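Local coordinates for beta-lactamase YbxI (Bacillus subtilis, PDB 5E2F), which probably hydrolyses the amide bond of beta-lactam antibiotics as a class D beta-lactamase of the penicillin-binding-protein-like serine hydrolase family, at residues D44-T49 and V259-K264; W229-I234 and V242-V247. All coordinates share one frame; numbering follows the deposited sequence.

Contact 1 (D44-T49 and V259-K264); sequences DEFKDT and VDILKK. With CA (calcium ion), chain C; CA (calcium ion), chain D.
Glu-45 meets Lys-264 in a salt bridge beside a bound calcium ion. Lys-264 NZ donates to Glu-45 OE1 at 2.8 Å, on the syn side of the carboxylate and 22° out of its plane. A second bond to Glu-45 OE2 is weak. Glu-45 OE2 also binds the calcium ion, at 2.3 Å. Asp-44 OD2 binds the same ion at 2.4 Å. Both acidic ligands come from the same loop. Three waters are further ligands. Two of them also donate to Asp-260, one to OD1 and one to OD2, so Asp-260 serves the ion from the second shell. A separate water links Glu-45 O to Asp-260 OD2. The cation and the lysine together probably offset the negative charge gathered here and favour ionised carboxylates.

The aliphatic part of Glu-45 does the packing. Glu-45 CB lies 3.6 Å from Ile-261 CG1. Glu-45 CG lies 3.5 Å from Asp-260 OD2, and the two carboxylate planes stand 80° apart. The Glu-45 chain bends at chi2 (67°), which turns the carboxylate toward Lys-264 and the ion. Lys-264 takes the other course: its chain is extended beyond CG and stands out from the last turn of the helix to the glutamate. Its NZ also bonds to Asn-41 O.

Further in, Phe-46 CE2 touches Ile-261 CD1 at 3.9 Å. A type II turn from Phe-46 to Thr-49 follows, and Asp-48 O binds a second calcium ion at 2.4 Å. The contact joins the loop before strand 51-57 to the C-terminal half of helix 251-264. This helix packs on a face of the central sheet, as in the penicillin-binding-protein-like fold. Phe-46 stacks on Tyr-66 and packs on Ile-257 of the helix, while both Phe-46 and Ile-261 rest on Phe-53 of strand 51-57.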
loop_
_atom_site.group_PDB
_atom_site.type_symbol
_atom_site.label_atom_id
_atom_site.label_comp_id
_atom_site.label_asym_id
_atom_site.label_seq_id
_atom_site.Cartn_x
_atom_site.Cartn_y
_atom_site.Cartn_z
ATOM N N ASP A 44 -13.463 17.095 -7.936
ATOM C CA ASP A 44 -14.516 17.162 -6.925
ATOM C C ASP A 44 -14.266 16.161 -5.810
ATOM O O ASP A 44 -14.619 16.413 -4.657
ATOM C CB ASP A 44 -15.871 16.871 -7.563
ATOM C CG ASP A 44 -17.002 17.031 -6.605
ATOM O OD1 ASP A 44 -17.056 18.090 -5.938
ATOM O OD2 ASP A 44 -17.835 16.101 -6.528
ATOM N N GLU A 45 -13.669 15.019 -6.129
ATOM C CA GLU A 45 -13.471 13.974 -5.135
ATOM C C GLU A 45 -12.422 14.381 -4.122
ATOM O O GLU A 45 -12.399 13.819 -3.020
ATOM C CB GLU A 45 -13.157 12.627 -5.809
ATOM C CG GLU A 45 -14.403 12.056 -6.572
ATOM C CD GLU A 45 -14.808 12.870 -7.776
ATOM O OE1 GLU A 45 -13.980 13.031 -8.693
ATOM O OE2 GLU A 45 -15.959 13.371 -7.818
ATOM N N PHE A 46 -11.582 15.366 -4.461
ATOM C CA PHE A 46 -10.591 15.931 -3.552
ATOM C C PHE A 46 -11.075 17.195 -2.855
ATOM O O PHE A 46 -10.254 17.933 -2.286
ATOM C CB PHE A 46 -9.257 16.166 -4.270
ATOM C CG PHE A 46 -8.442 14.909 -4.426
ATOM C CD1 PHE A 46 -7.506 14.530 -3.468
ATOM C CD2 PHE A 46 -8.638 14.099 -5.540
ATOM C CE1 PHE A 46 -6.782 13.372 -3.633
ATOM C CE2 PHE A 46 -7.927 12.931 -5.688
ATOM C CZ PHE A 46 -7.004 12.558 -4.725
ATOM N N LYS A 47 -12.380 17.464 -2.894
ATOM C CA LYS A 47 -12.944 18.586 -2.146
ATOM C C LYS A 47 -12.342 18.685 -0.747
ATOM O O LYS A 47 -12.296 17.705 0.008
ATOM C CB LYS A 47 -14.459 18.422 -2.032
ATOM C CG LYS A 47 -15.104 19.530 -1.241
ATOM C CD LYS A 47 -16.587 19.541 -1.505
ATOM C CE LYS A 47 -17.296 18.501 -0.678
ATOM N NZ LYS A 47 -17.759 19.111 0.598
ATOM N N ASP A 48 -11.872 19.887 -0.417
ATOM C CA ASP A 48 -11.357 20.228 0.904
ATOM C C ASP A 48 -10.097 19.464 1.272
ATOM O O ASP A 48 -9.720 19.432 2.448
ATOM C CB ASP A 48 -12.410 20.062 2.009
ATOM C CG ASP A 48 -13.588 20.998 1.839
ATOM O OD1 ASP A 48 -13.380 22.125 1.334
ATOM O OD2 ASP A 48 -14.721 20.611 2.209
ATOM N N THR A 49 -9.422 18.844 0.308
ATOM C CA THR A 49 -8.227 18.053 0.615
ATOM C C THR A 49 -7.116 18.416 -0.359
ATOM O O THR A 49 -7.365 18.643 -1.547
ATOM C CB THR A 49 -8.532 16.529 0.497
ATOM O OG1 THR A 49 -9.641 16.190 1.336
ATOM C CG2 THR A 49 -7.369 15.680 0.913
ATOM N N VAL A 259 -12.417 5.217 -3.325
ATOM C CA VAL A 259 -13.646 4.488 -3.610
ATOM C C VAL A 259 -14.627 5.385 -4.339
ATOM O O VAL A 259 -15.314 4.944 -5.269
ATOM C CB VAL A 259 -14.218 3.898 -2.309
ATOM C CG1 VAL A 259 -15.657 3.390 -2.508
ATOM C CG2 VAL A 259 -13.299 2.776 -1.819
ATOM N N ASP A 260 -14.713 6.657 -3.929
ATOM C CA ASP A 260 -15.577 7.611 -4.628
ATOM C C ASP A 260 -15.183 7.697 -6.110
ATOM O O ASP A 260 -16.034 7.577 -7.000
ATOM C CB ASP A 260 -15.429 8.963 -3.911
ATOM C CG ASP A 260 -16.403 10.036 -4.372
ATOM O OD1 ASP A 260 -17.211 9.821 -5.285
ATOM O OD2 ASP A 260 -16.332 11.163 -3.810
ATOM N N ILE A 261 -13.888 7.876 -6.399
ATOM C CA ILE A 261 -13.416 7.956 -7.782
ATOM C C ILE A 261 -13.725 6.670 -8.537
ATOM O O ILE A 261 -14.179 6.697 -9.685
ATOM C CB ILE A 261 -11.904 8.269 -7.823
ATOM C CG1 ILE A 261 -11.618 9.660 -7.253
ATOM C CG2 ILE A 261 -11.392 8.116 -9.258
ATOM C CD1 ILE A 261 -10.132 9.917 -6.936
ATOM N N LEU A 262 -13.423 5.518 -7.923
ATOM C CA LEU A 262 -13.604 4.241 -8.612
ATOM C C LEU A 262 -15.071 3.966 -8.900
ATOM O O LEU A 262 -15.391 3.343 -9.927
ATOM C CB LEU A 262 -12.944 3.095 -7.833
ATOM C CG LEU A 262 -11.421 3.185 -7.694
ATOM C CD1 LEU A 262 -10.888 2.004 -6.893
ATOM C CD2 LEU A 262 -10.703 3.304 -9.053
ATOM N N LYS A 263 -15.977 4.432 -8.032
ATOM C CA LYS A 263 -17.405 4.320 -8.348
ATOM C C LYS A 263 -17.793 5.300 -9.448
ATOM O O LYS A 263 -18.572 4.960 -10.349
ATOM C CB LYS A 263 -18.263 4.578 -7.100
ATOM C CG LYS A 263 -18.245 3.426 -6.094
ATOM C CD LYS A 263 -18.988 3.812 -4.818
ATOM C CE LYS A 263 -19.019 2.654 -3.854
ATOM N NZ LYS A 263 -19.704 3.090 -2.599
ATOM N N LYS A 264 -17.294 6.534 -9.364
ATOM C CA LYS A 264 -17.620 7.569 -10.346
ATOM C C LYS A 264 -17.269 7.104 -11.749
ATOM O O LYS A 264 -17.974 7.436 -12.708
ATOM C CB LYS A 264 -16.845 8.849 -10.011
ATOM C CG LYS A 264 -16.993 9.999 -11.008
ATOM C CD LYS A 264 -16.337 11.238 -10.442
ATOM C CE LYS A 264 -16.402 12.429 -11.415
ATOM N NZ LYS A 264 -15.788 13.630 -10.784
HETATM CA CA CA C . -18.081 13.757 -7.017
HETATM CA CA CA D . -8.590 19.800 4.490
HETATM O O HOH W 1 -14.286 12.015 -2.060
HETATM O O HOH W 2 -18.398 11.532 -7.127
HETATM O O HOH W 3 -17.391 13.458 -4.760
HETATM O O HOH W 4 -20.281 14.020 -6.444
HETATM O O HOH W 5 -10.422 18.421 5.130
HETATM O O HOH W 6 -7.613 17.689 4.238
#

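Contact 2 (W229-I234 and V242-V247)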
loop_
_atom_site.group_PDB
_atom_site.type_symbol
_atom_site.label_atom_id
_atom_site.label_comp_id
_atom_site.label_asym_id
_atom_site.label_seq_id
_atom_site.Cartn_x
_atom_site.Cartn_y
_atom_site.Cartn_z
ATOM N N TRP A 229 -2.496 7.648 2.810
ATOM C CA TRP A 229 -2.307 6.935 1.561
ATOM C C TRP A 229 -3.372 5.856 1.435
ATOM O O TRP A 229 -3.808 5.255 2.432
ATOM C CB TRP A 229 -1.021 6.141 1.624
ATOM C CG TRP A 229 0.287 6.863 1.696
ATOM C CD1 TRP A 229 0.989 7.190 2.827
ATOM C CD2 TRP A 229 1.125 7.215 0.577
ATOM N NE1 TRP A 229 2.206 7.748 2.476
ATOM C CE2 TRP A 229 2.324 7.746 1.106
ATOM C CE3 TRP A 229 0.991 7.099 -0.815
ATOM C CZ2 TRP A 229 3.384 8.166 0.296
ATOM C CZ3 TRP A 229 2.049 7.533 -1.620
ATOM C CH2 TRP A 229 3.225 8.066 -1.061
ATOM N N PHE A 230 -3.735 5.553 0.189
ATOM C CA PHE A 230 -4.418 4.297 -0.113
ATOM C C PHE A 230 -3.905 3.875 -1.475
ATOM O O PHE A 230 -4.033 4.631 -2.440
ATOM C CB PHE A 230 -5.948 4.462 -0.088
ATOM C CG PHE A 230 -6.700 3.176 -0.344
ATOM C CD1 PHE A 230 -6.563 2.081 0.515
ATOM C CD2 PHE A 230 -7.556 3.052 -1.428
ATOM C CE1 PHE A 230 -7.274 0.906 0.315
ATOM C CE2 PHE A 230 -8.272 1.877 -1.644
ATOM C CZ PHE A 230 -8.137 0.809 -0.783
ATOM N N VAL A 231 -3.258 2.709 -1.551
ATOM C CA VAL A 231 -2.556 2.295 -2.768
ATOM C C VAL A 231 -2.965 0.872 -3.083
ATOM O O VAL A 231 -3.193 0.069 -2.182
ATOM C CB VAL A 231 -1.019 2.432 -2.611
ATOM C CG1 VAL A 231 -0.656 3.849 -2.174
ATOM C CG2 VAL A 231 -0.431 1.423 -1.634
ATOM N N GLY A 232 -3.051 0.538 -4.361
ATOM C CA GLY A 232 -3.478 -0.820 -4.662
ATOM C C GLY A 232 -3.889 -0.985 -6.112
ATOM O O GLY A 232 -3.332 -0.334 -7.019
ATOM N N PHE A 233 -4.862 -1.879 -6.312
ATOM C CA PHE A 233 -5.285 -2.259 -7.648
ATOM C C PHE A 233 -6.761 -2.574 -7.617
ATOM O O PHE A 233 -7.302 -3.002 -6.599
ATOM C CB PHE A 233 -4.754 -3.651 -8.091
ATOM C CG PHE A 233 -3.375 -3.980 -7.644
ATOM C CD1 PHE A 233 -2.330 -3.315 -8.192
ATOM C CD2 PHE A 233 -3.121 -4.947 -6.669
ATOM C CE1 PHE A 233 -1.077 -3.548 -7.821
ATOM C CE2 PHE A 233 -1.785 -5.194 -6.265
ATOM C CZ PHE A 233 -0.788 -4.459 -6.850
ATOM N N ILE A 234 -7.410 -2.409 -8.750
ATOM C CA ILE A 234 -8.760 -2.910 -8.899
ATOM C C ILE A 234 -8.803 -3.773 -10.146
ATOM O O ILE A 234 -8.325 -3.358 -11.213
ATOM C CB ILE A 234 -9.818 -1.798 -8.908
ATOM C CG1 ILE A 234 -11.200 -2.431 -9.080
ATOM C CG2 ILE A 234 -9.516 -0.727 -9.965
ATOM C CD1 ILE A 234 -12.305 -1.631 -8.539
ATOM N N VAL A 242 -4.006 0.069 -11.570
ATOM C CA VAL A 242 -3.212 0.377 -10.377
ATOM C C VAL A 242 -3.580 1.786 -9.944
ATOM O O VAL A 242 -3.681 2.687 -10.786
ATOM C CB VAL A 242 -1.699 0.294 -10.690
ATOM C CG1 VAL A 242 -0.875 0.606 -9.429
ATOM C CG2 VAL A 242 -1.330 -1.081 -11.269
ATOM N N PHE A 243 -3.792 1.993 -8.644
ATOM C CA PHE A 243 -4.072 3.339 -8.164
ATOM C C PHE A 243 -3.180 3.706 -6.988
ATOM O O PHE A 243 -2.740 2.847 -6.208
ATOM C CB PHE A 243 -5.543 3.557 -7.759
ATOM C CG PHE A 243 -5.987 2.634 -6.677
ATOM C CD1 PHE A 243 -5.716 2.909 -5.338
ATOM C CD2 PHE A 243 -6.674 1.475 -6.994
ATOM C CE1 PHE A 243 -6.071 2.032 -4.340
ATOM C CE2 PHE A 243 -7.050 0.590 -5.986
ATOM C CZ PHE A 243 -6.754 0.877 -4.665
ATOM N N VAL A 244 -2.915 5.001 -6.865
ATOM C CA VAL A 244 -2.248 5.560 -5.695
ATOM C C VAL A 244 -2.973 6.843 -5.323
ATOM O O VAL A 244 -3.106 7.751 -6.154
ATOM C CB VAL A 244 -0.758 5.851 -5.959
ATOM C CG1 VAL A 244 -0.140 6.675 -4.799
ATOM C CG2 VAL A 244 0.024 4.559 -6.186
ATOM N N THR A 245 -3.417 6.933 -4.065
ATOM C CA THR A 245 -4.013 8.159 -3.530
ATOM C C THR A 245 -3.175 8.603 -2.339
ATOM O O THR A 245 -2.814 7.788 -1.485
ATOM C CB THR A 245 -5.443 7.901 -3.080
ATOM O OG1 THR A 245 -6.164 7.473 -4.231
ATOM C CG2 THR A 245 -6.099 9.171 -2.496
ATOM N N ASN A 246 -2.854 9.886 -2.279
ATOM C CA ASN A 246 -2.023 10.420 -1.208
ATOM C C ASN A 246 -2.593 11.783 -0.846
ATOM O O ASN A 246 -2.918 12.566 -1.743
ATOM C CB ASN A 246 -0.566 10.472 -1.706
ATOM C CG ASN A 246 0.303 11.408 -0.912
ATOM O OD1 ASN A 246 0.532 12.536 -1.352
ATOM N ND2 ASN A 246 0.808 10.960 0.242
ATOM N N VAL A 247 -2.744 12.068 0.454
ATOM C CA VAL A 247 -3.483 13.253 0.888
ATOM C C VAL A 247 -2.914 13.792 2.193
ATOM O O VAL A 247 -2.288 13.073 2.965
ATOM C CB VAL A 247 -4.975 12.933 1.157
ATOM C CG1 VAL A 247 -5.692 12.581 -0.096
ATOM C CG2 VAL A 247 -5.148 11.827 2.210
#
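Phe-243 lays its ring over Gly-232 in an antiparallel beta hairpin of the central sheet of the beta-lactamase fold. The glycine is the hollow and the ring fills it. Gly-232 CA sits 4.0 Å from the ring centroid, over the face, in a CH-pi contact. Gly-232, with phi/psi in a region open to glycine, lets the ring lie directly on the backbone. Phe-243 reaches across because its CG stands between the backbone N and the carbonyl carbon (chi1 59°). Phe-243 CE1 and CZ, at the rim of the ring, meet Phe-230. These two rings are near parallel but slid apart and barely overlap, with Phe-230 CD2 3.4 Å from Phe-243 CE1. Helix 251-264 covers this side of the sheet.

The other side carries Trp-229, Val-231, Phe-233, Val-242, Val-244 and Asn-246, and helix 175-186 packs there. Val-231 and Val-244 lie side by side. Val-244 CG1 also touches the edge of the indole, 4.0 Å from Trp-229 CZ3. Phe-233 turns a ring edge to Val-242 CG2. Trp-229 NE1 bonds to Thr-76 O, and Asn-246 OD1 receives Arg-70 NE and Gln-75 NE2.

Two hydrogen-bonded pairs, Phe-230 with Thr-245 and Gly-232 with Phe-243, hold the strands in register. In the non-hydrogen-bonded pair of Trp-229 with Asn-246, Asn-246 ND2 hangs 3.6 Å above the indole plane, over its centre.

In the fold
From the N terminus the chain first runs through 44-49, then enters the sheet at strand 51-57. After strand 62-66 it passes through the helical part and comes back to the sheet at 205-208 and 212-220. Strands 228-236 and 239-247 come next, where contact 2 closes a short hairpin. Helix 251-264 follows directly, and contact 1 brings it back to 44-49. Contact 1 therefore closes a long loop of over two hundred residues, and the hairpin lies wholly within it. One contact ties the N-terminal loop to the last helix; the other joins neighbouring strands beneath that helix. They also touch: Thr-49 CG2 is 3.7 Å from Val-247 CB, and Leu-262 packs on Phe-243.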